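Local coordinates for protein putative RnfG subunit of electron transport complex (PDB 3DCZ) that probably serves as a flavin-carrying subunit of a membrane-bound complex that couples electron transfer to ion movement across the membrane, at residues A102-T107 / F111-V116; L32-P35 / Y40-D43; A22-A27 / T54-V59; K62-G67 / L202-K207. All coordinates share one frame; numbering follows the deposited sequence.

Contact 1. Residues A102-T107 / F111-V116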
loop_
_atom_site.group_PDB
_atom_site.type_symbol
_atom_site.label_atom_id
_atom_site.label_comp_id
_atom_site.label_asym_id
_atom_site.label_seq_id
_atom_site.Cartn_x
_atom_site.Cartn_y
_atom_site.Cartn_z
ATOM N N ALA A 102 -2.706 1.951 0.535
ATOM C CA ALA A 102 -1.709 1.033 1.073
ATOM C C ALA A 102 -1.382 1.366 2.506
ATOM O O ALA A 102 -1.466 2.515 2.903
ATOM C CB ALA A 102 -0.445 1.021 0.220
ATOM N N CYS A 103 -0.995 0.341 3.252
ATOM C CA CYS A 103 -0.598 0.457 4.643
ATOM C C CYS A 103 0.857 -0.009 4.760
ATOM O O CYS A 103 1.225 -1.106 4.331
ATOM C CB CYS A 103 -1.468 -0.437 5.560
ATOM S SG CYS A 103 -0.835 -0.485 7.261
ATOM N N PHE A 104 1.682 0.863 5.340
ATOM C CA PHE A 104 3.075 0.593 5.624
ATOM C C PHE A 104 3.233 0.601 7.136
ATOM O O PHE A 104 2.664 1.432 7.826
ATOM C CB PHE A 104 3.991 1.672 5.034
ATOM C CG PHE A 104 3.984 1.709 3.539
ATOM C CD1 PHE A 104 3.003 2.405 2.825
ATOM C CD2 PHE A 104 4.982 1.067 2.825
ATOM C CE1 PHE A 104 2.979 2.392 1.424
ATOM C CE2 PHE A 104 4.988 1.113 1.405
ATOM C CZ PHE A 104 3.966 1.778 0.715
ATOM N N ILE A 105 4.044 -0.299 7.634
ATOM C CA ILE A 105 4.314 -0.383 9.060
ATOM C C ILE A 105 5.788 -0.127 9.305
ATOM O O ILE A 105 6.664 -0.732 8.692
ATOM C CB ILE A 105 3.867 -1.731 9.633
ATOM C CG1 ILE A 105 2.340 -1.841 9.466
ATOM C CG2 ILE A 105 4.295 -1.886 11.111
ATOM C CD1 ILE A 105 1.769 -3.219 9.695
ATOM N N LYS A 106 6.053 0.745 10.271
ATOM C CA LYS A 106 7.399 1.154 10.582
ATOM C C LYS A 106 8.132 0.023 11.252
ATOM O O LYS A 106 7.660 -0.591 12.220
ATOM C CB LYS A 106 7.415 2.390 11.495
ATOM C CG LYS A 106 8.804 2.912 11.792
ATOM C CD LYS A 106 9.396 3.682 10.617
ATOM C CE LYS A 106 10.911 3.891 10.821
ATOM N NZ LYS A 106 11.712 3.709 9.578
ATOM N N THR A 107 9.336 -0.196 10.716
ATOM C CA THR A 107 10.302 -1.175 11.156
ATOM C C THR A 107 11.606 -0.475 11.570
ATOM O O THR A 107 11.856 0.696 11.232
ATOM C CB THR A 107 10.645 -2.130 9.992
ATOM O OG1 THR A 107 10.814 -1.362 8.784
ATOM C CG2 THR A 107 9.512 -3.113 9.802
ATOM N N PHE A 111 10.456 0.484 6.531
ATOM C CA PHE A 111 9.057 0.218 6.591
ATOM C C PHE A 111 8.850 -1.117 5.937
ATOM O O PHE A 111 9.642 -1.535 5.094
ATOM C CB PHE A 111 8.259 1.259 5.780
ATOM C CG PHE A 111 8.209 2.628 6.388
ATOM C CD1 PHE A 111 7.200 2.950 7.259
ATOM C CD2 PHE A 111 9.173 3.604 6.076
ATOM C CE1 PHE A 111 7.145 4.191 7.836
ATOM C CE2 PHE A 111 9.104 4.836 6.637
ATOM C CZ PHE A 111 8.097 5.136 7.513
HETATM N N MSE A 112 7.760 -1.768 6.322
HETATM C CA MSE A 112 7.273 -2.914 5.574
HETATM C C MSE A 112 5.928 -2.545 4.958
HETATM O O MSE A 112 5.210 -1.695 5.467
HETATM C CB MSE A 112 7.174 -4.172 6.444
HETATM C CG MSE A 112 6.016 -4.182 7.369
HETATM SE SE MSE A 112 5.955 -5.764 8.416
HETATM C CE MSE A 112 7.532 -5.536 9.431
ATOM N N LEU A 113 5.652 -3.116 3.794
ATOM C CA LEU A 113 4.360 -2.971 3.127
ATOM C C LEU A 113 3.406 -4.043 3.657
ATOM O O LEU A 113 3.630 -5.249 3.445
ATOM C CB LEU A 113 4.481 -3.113 1.602
ATOM C CG LEU A 113 3.177 -3.083 0.833
ATOM C CD1 LEU A 113 2.368 -1.775 1.098
ATOM C CD2 LEU A 113 3.416 -3.222 -0.682
ATOM N N ASN A 114 2.382 -3.621 4.406
ATOM C CA ASN A 114 1.444 -4.577 5.003
ATOM C C ASN A 114 0.398 -5.051 4.032
ATOM O O ASN A 114 0.098 -6.230 3.992
ATOM C CB ASN A 114 0.759 -3.942 6.210
ATOM C CG ASN A 114 -0.157 -4.905 6.969
ATOM O OD1 ASN A 114 0.345 -5.822 7.640
ATOM N ND2 ASN A 114 -1.504 -4.689 6.906
ATOM N N SER A 115 -0.232 -4.112 3.322
ATOM C CA SER A 115 -1.389 -4.434 2.501
ATOM C C SER A 115 -1.716 -3.338 1.541
ATOM O O SER A 115 -1.274 -2.216 1.691
ATOM C CB SER A 115 -2.596 -4.766 3.379
ATOM O OG SER A 115 -3.748 -5.152 2.673
ATOM N N VAL A 116 -2.470 -3.693 0.530
ATOM C CA VAL A 116 -2.797 -2.812 -0.580
ATOM C C VAL A 116 -4.226 -3.079 -1.003
ATOM O O VAL A 116 -4.661 -4.245 -0.999
ATOM C CB VAL A 116 -1.892 -3.143 -1.821
ATOM C CG1 VAL A 116 -2.223 -2.252 -2.988
ATOM C CG2 VAL A 116 -0.427 -3.085 -1.449
#
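Leu113 holds CG opposite its backbone N (chi1 176°), and a chi2 of 57° then swings the methyl CD1 over one face of the Phe104 ring, which stays beside its own N. Leu113 CD1 lies 4.0 Å from the centroid of the Phe104 ring, a CH-pi contact shifted toward the rim. Lys106 treats Phe111 in a similar way: its chain bends at chi2 (76°) and passes over the ring, with CD 3.9 Å from the Phe111 centroid. Lys106 NZ then stands over the same face, 4.4 Å from that centroid, as a cation-pi partner, though its hydrogen bond goes to Gly110 O. Helix 188-206 packs against these rings through Leu202, Glu203 and Ser206. The other side of the hairpin carries Ile105, whose CB rests 4.0 Å from CG of Met112, a selenomethionine here, and whose CD1 touches the Asn114 amide. That amide is tied down through ND2 to the carbonyls of Val31 and Lys33.

The backbones are joined by a reciprocal pair, Ile105 N to Met112 O and Met112 N to Ile105 O, each 2.8 Å. Beyond it the register slips by one residue. Cys103 O takes Asn114 N at 2.8 Å and, weakly, Ser115 N at 3.5 Å, while Cys103 N returns a bond to Ser115 O. Two residues facing one make this a classic beta bulge, set in the antiparallel hairpin of strands 98-107 and 110-120 at one margin of the five-stranded sheet of this FMN-binding family domain.

Contact 2. Residues L32-P35 / Y40-D43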
loop_
_atom_site.group_PDB
_atom_site.type_symbol
_atom_site.label_atom_id
_atom_site.label_comp_id
_atom_site.label_asym_id
_atom_site.label_seq_id
_atom_site.Cartn_x
_atom_site.Cartn_y
_atom_site.Cartn_z
ATOM N N LEU A 32 -5.530 -2.341 6.948
ATOM C CA LEU A 32 -5.206 -2.443 8.372
ATOM C C LEU A 32 -5.540 -3.810 8.960
ATOM O O LEU A 32 -5.436 -3.996 10.165
ATOM C CB LEU A 32 -5.824 -1.298 9.157
ATOM C CG LEU A 32 -5.128 0.069 9.009
ATOM C CD1 LEU A 32 -6.064 1.181 9.506
ATOM C CD2 LEU A 32 -3.801 0.106 9.762
ATOM N N LYS A 33 -5.857 -4.762 8.088
ATOM C CA LYS A 33 -5.904 -6.175 8.509
ATOM C C LYS A 33 -4.555 -6.815 8.218
ATOM O O LYS A 33 -3.907 -6.563 7.159
ATOM C CB LYS A 33 -7.033 -6.924 7.791
ATOM C CG LYS A 33 -8.441 -6.368 8.093
ATOM C CD LYS A 33 -9.526 -7.260 7.501
ATOM C CE LYS A 33 -10.906 -6.771 7.856
ATOM N NZ LYS A 33 -11.956 -7.558 7.140
ATOM N N ASP A 34 -4.113 -7.671 9.130
ATOM C CA ASP A 34 -2.885 -8.405 8.960
ATOM C C ASP A 34 -3.044 -9.408 7.821
ATOM O O ASP A 34 -3.999 -10.207 7.822
ATOM C CB ASP A 34 -2.580 -9.093 10.271
ATOM C CG ASP A 34 -1.259 -9.800 10.297
ATOM O OD1 ASP A 34 -0.940 -10.590 9.407
ATOM O OD2 ASP A 34 -0.549 -9.635 11.309
ATOM N N PRO A 35 -2.149 -9.357 6.820
ATOM C CA PRO A 35 -2.341 -10.223 5.654
ATOM C C PRO A 35 -2.041 -11.707 5.929
ATOM O O PRO A 35 -2.390 -12.569 5.119
ATOM C CB PRO A 35 -1.363 -9.655 4.625
ATOM C CG PRO A 35 -0.269 -9.119 5.454
ATOM C CD PRO A 35 -0.927 -8.534 6.669
ATOM N N TYR A 40 -7.876 -7.674 12.242
ATOM C CA TYR A 40 -7.597 -6.253 12.340
ATOM C C TYR A 40 -6.372 -5.949 13.215
ATOM O O TYR A 40 -6.272 -6.470 14.342
ATOM C CB TYR A 40 -8.797 -5.517 12.923
ATOM C CG TYR A 40 -9.853 -5.154 11.920
ATOM C CD1 TYR A 40 -9.626 -4.143 11.012
ATOM C CD2 TYR A 40 -11.085 -5.798 11.903
ATOM C CE1 TYR A 40 -10.583 -3.782 10.099
ATOM C CE2 TYR A 40 -12.064 -5.447 10.972
ATOM C CZ TYR A 40 -11.795 -4.427 10.064
ATOM O OH TYR A 40 -12.708 -4.038 9.106
ATOM N N LEU A 41 -5.475 -5.100 12.711
ATOM C CA LEU A 41 -4.349 -4.591 13.507
ATOM C C LEU A 41 -4.782 -3.416 14.410
ATOM O O LEU A 41 -4.088 -3.095 15.370
ATOM C CB LEU A 41 -3.198 -4.143 12.579
ATOM C CG LEU A 41 -2.569 -5.262 11.730
ATOM C CD1 LEU A 41 -1.670 -4.663 10.643
ATOM C CD2 LEU A 41 -1.813 -6.215 12.633
ATOM N N VAL A 42 -5.901 -2.786 14.050
ATOM C CA VAL A 42 -6.519 -1.691 14.777
ATOM C C VAL A 42 -8.009 -1.968 14.824
ATOM O O VAL A 42 -8.586 -2.366 13.813
ATOM C CB VAL A 42 -6.271 -0.338 14.027
ATOM C CG1 VAL A 42 -6.837 0.882 14.794
ATOM C CG2 VAL A 42 -4.791 -0.139 13.755
ATOM N N ASP A 43 -8.646 -1.703 15.973
ATOM C CA ASP A 43 -10.089 -1.916 16.085
ATOM C C ASP A 43 -10.803 -1.177 14.968
ATOM O O ASP A 43 -10.474 -0.024 14.650
ATOM C CB ASP A 43 -10.624 -1.426 17.425
ATOM C CG ASP A 43 -12.159 -1.503 17.521
ATOM O OD1 ASP A 43 -12.696 -2.579 17.868
ATOM O OD2 ASP A 43 -12.833 -0.485 17.259
#
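Leu41 N gives its hydrogen to Leu32 O at 2.8 Å, a straight bond (166° at the hydrogen) that reaches the oxygen nearly along the C=O axis. Leu41 CB closes on the same oxygen. This bond goes with a single backbone bridge, Lys33 to Tyr40, where the CA atoms are 4.2 Å apart.

The side chains of that bridged pair leave the backbone pointing away from the opposite segment, yet meet farther out. Lys33 is extended beyond CG and runs across the Tyr40 ring, CG near CD1 and CE1, and CE over one face toward the hydroxyl end. Lys33 CE lies 3.7 Å from the Tyr40 ring centroid and only 3.3 Å from Tyr40 CZ, a close CH-pi contact. Putting a serine in place of Tyr40 would probably leave the lysine methylenes without their aromatic platform, free to swing, and open a gap beside Ile47, which also touches the ring.

Next to this pair, Asp34 CB packs 3.8 Å from Leu41 CD2. Its carboxylate oxygen OD1 turns to the backbone instead, accepting from Leu36 N and Thr37 N, so the loop between the segments is braced by an Asx turn. On the inner side, Leu32 CD2 meets Val42 CG2 at 4.1 Å, and both residues rest on Ile47 and Phe76.

Across the two segments, one main-chain bond does the polar work and the rest is apolar: the ring keeps the aliphatic part of Lys33 laid down, while the charged NZ is left beyond it.

Contact 3. Residues A22-A27 / T54-V59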
loop_
_atom_site.group_PDB
_atom_site.type_symbol
_atom_site.label_atom_id
_atom_site.label_comp_id
_atom_site.label_asym_id
_atom_site.label_seq_id
_atom_site.Cartn_x
_atom_site.Cartn_y
_atom_site.Cartn_z
ATOM N N ALA A 22 -17.929 5.098 1.379
ATOM C CA ALA A 22 -17.834 3.728 1.808
ATOM C C ALA A 22 -16.585 3.091 1.244
ATOM O O ALA A 22 -15.862 2.474 2.004
ATOM C CB ALA A 22 -19.079 2.929 1.437
ATOM N N ALA A 23 -16.291 3.280 -0.048
ATOM C CA ALA A 23 -15.141 2.616 -0.702
ATOM C C ALA A 23 -13.811 2.966 -0.033
ATOM O O ALA A 23 -12.973 2.103 0.248
ATOM C CB ALA A 23 -15.067 2.972 -2.176
ATOM N N LYS A 24 -13.596 4.249 0.213
ATOM C CA LYS A 24 -12.331 4.678 0.824
ATOM C C LYS A 24 -12.162 4.088 2.231
ATOM O O LYS A 24 -11.121 3.506 2.567
ATOM C CB LYS A 24 -12.244 6.205 0.873
ATOM C CG LYS A 24 -10.932 6.699 1.420
ATOM C CD LYS A 24 -10.797 8.210 1.355
ATOM C CE LYS A 24 -9.528 8.653 2.055
ATOM N NZ LYS A 24 -9.357 10.151 1.944
ATOM N N LEU A 25 -13.192 4.255 3.065
ATOM C CA LEU A 25 -13.149 3.733 4.419
ATOM C C LEU A 25 -12.982 2.214 4.418
ATOM O O LEU A 25 -12.214 1.658 5.212
ATOM C CB LEU A 25 -14.395 4.167 5.214
ATOM C CG LEU A 25 -14.405 3.775 6.678
ATOM C CD1 LEU A 25 -13.207 4.362 7.424
ATOM C CD2 LEU A 25 -15.731 4.273 7.322
ATOM N N SER A 26 -13.668 1.540 3.510
ATOM C CA SER A 26 -13.544 0.088 3.378
ATOM C C SER A 26 -12.094 -0.307 3.047
ATOM O O SER A 26 -11.536 -1.257 3.615
ATOM C CB SER A 26 -14.489 -0.408 2.285
ATOM O OG SER A 26 -14.249 -1.767 1.979
ATOM N N ALA A 27 -11.477 0.424 2.119
ATOM C CA ALA A 27 -10.081 0.190 1.738
ATOM C C ALA A 27 -9.116 0.403 2.885
ATOM O O ALA A 27 -8.164 -0.368 3.061
ATOM C CB ALA A 27 -9.665 1.055 0.513
ATOM N N THR A 54 -9.062 12.755 11.275
ATOM C CA THR A 54 -7.959 13.213 10.433
ATOM C C THR A 54 -8.509 13.943 9.206
ATOM O O THR A 54 -7.934 14.929 8.755
ATOM C CB THR A 54 -7.090 12.030 9.982
ATOM O OG1 THR A 54 -6.632 11.281 11.116
ATOM C CG2 THR A 54 -5.880 12.496 9.195
ATOM N N GLY A 55 -9.604 13.415 8.666
ATOM C CA GLY A 55 -10.293 13.992 7.538
ATOM C C GLY A 55 -10.454 12.944 6.459
ATOM O O GLY A 55 -9.487 12.280 6.090
ATOM N N ILE A 56 -11.681 12.776 5.961
ATOM C CA ILE A 56 -11.977 11.750 4.968
ATOM C C ILE A 56 -11.724 12.242 3.542
ATOM O O ILE A 56 -11.738 11.452 2.601
ATOM C CB ILE A 56 -13.459 11.257 5.105
ATOM C CG1 ILE A 56 -13.719 9.939 4.357
ATOM C CG2 ILE A 56 -14.407 12.330 4.575
ATOM C CD1 ILE A 56 -12.804 8.765 4.539
ATOM N N GLU A 57 -11.476 13.540 3.376
ATOM C CA GLU A 57 -11.131 14.067 2.071
ATOM C C GLU A 57 -9.880 13.400 1.520
ATOM O O GLU A 57 -9.115 12.796 2.262
ATOM C CB GLU A 57 -10.882 15.571 2.154
ATOM C CG GLU A 57 -9.505 15.992 2.663
ATOM C CD GLU A 57 -9.326 16.041 4.163
ATOM O OE1 GLU A 57 -10.272 15.780 4.913
ATOM O OE2 GLU A 57 -8.199 16.394 4.571
ATOM N N THR A 58 -9.724 13.489 0.209
ATOM C CA THR A 58 -8.464 13.101 -0.449
ATOM C C THR A 58 -7.854 14.354 -1.043
ATOM O O THR A 58 -8.505 15.047 -1.810
ATOM C CB THR A 58 -8.666 11.996 -1.502
ATOM O OG1 THR A 58 -9.130 10.805 -0.835
ATOM C CG2 THR A 58 -7.382 11.673 -2.248
ATOM N N VAL A 59 -6.610 14.611 -0.638
ATOM C CA VAL A 59 -5.837 15.769 -1.066
ATOM C C VAL A 59 -4.470 15.322 -1.591
ATOM O O VAL A 59 -3.964 14.285 -1.195
ATOM C CB VAL A 59 -5.652 16.754 0.095
ATOM C CG1 VAL A 59 -6.980 17.369 0.455
ATOM C CG2 VAL A 59 -5.029 16.042 1.314
#
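A lysine from helix 22-31 reaches across to bind the loop that links helix 44-54 to strand 59-64, gathering main-chain and hydroxyl oxygens around its ammonium. Lys24 has every torsion near 180°, a fully stretched chain that carries NZ out from the helix into the loop. Lys24 NZ donates to Ile56 O at 2.8 Å and to Thr58 OG1 at 2.9 Å, the hydroxyl being set beside its own backbone N (chi1 -64°). The Ile56 carbonyl is approached from above its plane, 62° out of it, away from the usual lone-pair directions. Glu57 O is also close, but its angle is poor. Outside the loop, Tyr74 OH is a further hydrogen-bond partner of NZ, and it also bonds to Gly55 O, where the chain leaves helix 44-54.

Along the shaft, Ile56 slides past Lys24 in the reverse direction, with CD1 3.8 Å from Lys24 CD.

The lysine is buried, and its ammonium charge is met by oxygen dipoles rather than by a touching carboxylate: Glu57 OE1 stays 6.4 Å from Lys24 NZ, so its electrostatic help is likely to be modest.

Contact 4. Residues K62-G67 / L202-K207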
loop_
_atom_site.group_PDB
_atom_site.type_symbol
_atom_site.label_atom_id
_atom_site.label_comp_id
_atom_site.label_asym_id
_atom_site.label_seq_id
_atom_site.Cartn_x
_atom_site.Cartn_y
_atom_site.Cartn_z
ATOM N N LYS A 62 2.041 15.116 -2.487
ATOM C CA LYS A 62 3.224 15.410 -3.304
ATOM C C LYS A 62 3.063 14.845 -4.699
ATOM O O LYS A 62 2.573 13.708 -4.868
ATOM C CB LYS A 62 4.491 14.837 -2.687
ATOM C CG LYS A 62 5.752 15.250 -3.432
ATOM C CD LYS A 62 6.964 15.187 -2.503
ATOM C CE LYS A 62 8.256 15.567 -3.246
ATOM N NZ LYS A 62 9.386 15.766 -2.279
ATOM N N GLU A 63 3.423 15.655 -5.692
ATOM C CA GLU A 63 3.447 15.227 -7.052
ATOM C C GLU A 63 4.886 14.901 -7.440
ATOM O O GLU A 63 5.777 15.709 -7.176
ATOM C CB GLU A 63 2.884 16.347 -7.978
ATOM C CG GLU A 63 2.686 15.906 -9.397
ATOM C CD GLU A 63 2.242 16.990 -10.368
ATOM O OE1 GLU A 63 2.154 18.162 -9.982
ATOM O OE2 GLU A 63 2.065 16.630 -11.561
ATOM N N TYR A 64 5.072 13.754 -8.082
ATOM C CA TYR A 64 6.346 13.295 -8.622
ATOM C C TYR A 64 6.251 13.148 -10.138
ATOM O O TYR A 64 5.156 13.089 -10.708
ATOM C CB TYR A 64 6.706 11.935 -8.024
ATOM C CG TYR A 64 6.907 11.913 -6.525
ATOM C CD1 TYR A 64 8.142 12.181 -5.963
ATOM C CD2 TYR A 64 5.834 11.637 -5.656
ATOM C CE1 TYR A 64 8.340 12.140 -4.605
ATOM C CE2 TYR A 64 6.030 11.581 -4.301
ATOM C CZ TYR A 64 7.276 11.810 -3.765
ATOM O OH TYR A 64 7.515 11.794 -2.400
ATOM N N LYS A 65 7.397 12.985 -10.810
ATOM C CA LYS A 65 7.362 12.815 -12.255
ATOM C C LYS A 65 6.476 11.649 -12.671
ATOM O O LYS A 65 5.802 11.700 -13.693
ATOM C CB LYS A 65 8.779 12.646 -12.836
ATOM C CG LYS A 65 8.832 12.666 -14.326
ATOM N N GLU A 66 6.501 10.586 -11.883
ATOM C CA GLU A 66 5.923 9.311 -12.246
ATOM C C GLU A 66 4.570 9.040 -11.606
ATOM O O GLU A 66 3.967 8.005 -11.850
ATOM C CB GLU A 66 6.880 8.189 -11.822
ATOM C CG GLU A 66 8.284 8.362 -12.378
ATOM C CD GLU A 66 8.582 7.350 -13.415
ATOM O OE1 GLU A 66 8.849 6.197 -13.018
ATOM O OE2 GLU A 66 8.546 7.702 -14.605
ATOM N N GLY A 67 4.091 9.954 -10.753
ATOM C CA GLY A 67 2.792 9.749 -10.135
ATOM C C GLY A 67 2.565 10.738 -9.005
ATOM O O GLY A 67 3.312 11.712 -8.856
ATOM N N LEU A 202 6.919 8.432 2.395
ATOM C CA LEU A 202 7.055 8.077 3.819
ATOM C C LEU A 202 8.496 8.199 4.312
ATOM O O LEU A 202 8.754 8.680 5.414
ATOM C CB LEU A 202 6.577 6.654 4.075
ATOM C CG LEU A 202 5.080 6.432 4.032
ATOM C CD1 LEU A 202 4.730 4.931 4.225
ATOM C CD2 LEU A 202 4.409 7.278 5.110
ATOM N N GLU A 203 9.429 7.712 3.515
ATOM C CA GLU A 203 10.845 7.848 3.849
ATOM C C GLU A 203 11.277 9.306 3.983
ATOM O O GLU A 203 12.051 9.621 4.905
ATOM C CB GLU A 203 11.702 7.150 2.797
ATOM C CG GLU A 203 11.642 5.641 2.903
ATOM C CD GLU A 203 12.386 5.123 4.107
ATOM O OE1 GLU A 203 13.506 5.594 4.336
ATOM O OE2 GLU A 203 11.875 4.257 4.816
ATOM N N GLU A 204 10.778 10.165 3.089
ATOM C CA GLU A 204 11.108 11.610 3.095
ATOM C C GLU A 204 10.606 12.282 4.366
ATOM O O GLU A 204 11.322 13.093 4.977
ATOM C CB GLU A 204 10.455 12.364 1.943
ATOM C CG GLU A 204 11.076 12.275 0.577
ATOM C CD GLU A 204 10.234 13.059 -0.448
ATOM O OE1 GLU A 204 9.790 14.179 -0.108
ATOM O OE2 GLU A 204 9.983 12.534 -1.555
ATOM N N VAL A 205 9.371 11.997 4.747
ATOM C CA VAL A 205 8.756 12.676 5.888
ATOM C C VAL A 205 9.151 12.041 7.226
ATOM O O VAL A 205 8.928 12.639 8.267
ATOM C CB VAL A 205 7.226 12.842 5.708
ATOM C CG1 VAL A 205 6.961 13.659 4.443
ATOM C CG2 VAL A 205 6.508 11.504 5.650
ATOM N N SER A 206 9.738 10.847 7.191
ATOM C CA SER A 206 10.131 10.171 8.422
ATOM C C SER A 206 11.528 10.581 8.869
ATOM O O SER A 206 11.908 10.333 10.016
ATOM C CB SER A 206 10.022 8.660 8.245
ATOM O OG SER A 206 8.665 8.318 8.025
ATOM N N LYS A 207 12.283 11.211 7.972
ATOM C CA LYS A 207 13.632 11.675 8.278
ATOM C C LYS A 207 13.593 12.872 9.230
ATOM O O LYS A 207 12.618 13.089 9.965
ATOM C CB LYS A 207 14.374 12.030 6.978
ATOM O OXT LYS A 207 14.542 13.659 9.298
#
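Glu204 reaches out from the helix with CG beside its backbone N (chi1 -79°) and an extended chain, presenting one oxygen to each of two donors on the strand, Lys62 and Tyr64. Lys62 is extended too, its chi1 of -174° turning CG away from the backbone N, and comes from the opposite direction. Its NZ forms a salt bridge with Glu204 OE1 at 2.7 Å, meeting that oxygen on its syn side, somewhat out of the carboxylate plane. Tyr64 OH donates to Glu204 OE2, also at 2.7 Å, but from above the carboxylate plane. Glu204 OE2 sits at the edge of the ring, the ring and carboxylate planes 78° apart. Lys62 CG lies over one face of the same ring, so the lysine runs alongside the tyrosine on its way to the carboxylate.

The two donors stand two residues apart on strand 59-64, an outermost strand of the antiparallel sheet, and a type I turn from Tyr64 to Gly67 leads back into strand 67-77. Glu204 belongs to the last turns of helix 188-206, which thereby fastens onto this edge. A leucine in place of Glu204 would probably leave the Lys62 ammonium without its counter-charge and the Tyr64 hydroxyl without this acceptor. Farther back along the helix, the Tyr64 ring packs on Leu197, Arg200 and Tyr201.

In the fold
Along the chain contact 3 opens first and encloses contact 2; contact 4 then opens at strand 59-64 and closes at the C-terminal end, with contact 1 in between. Contacts 1 and 4 share the five-stranded sheet, one at each margin, their centres about 15 Å apart. They touch through helix 188-206, where Leu202 meets Phe104. On the N-terminal side, contact 2 lies about 11 Å from contact 1, centre to centre, and Ile105 CD1 packs on Leu41 CD1. Contact 3, about 17 Å from contact 2 between centres, ties helix 22-31 to the loop leading into the first strand. Contacts 2 and 4 lie on opposite sides of the chain's centre, so the helical N-terminal part and the C-terminal helix are joined to the sheet at different places.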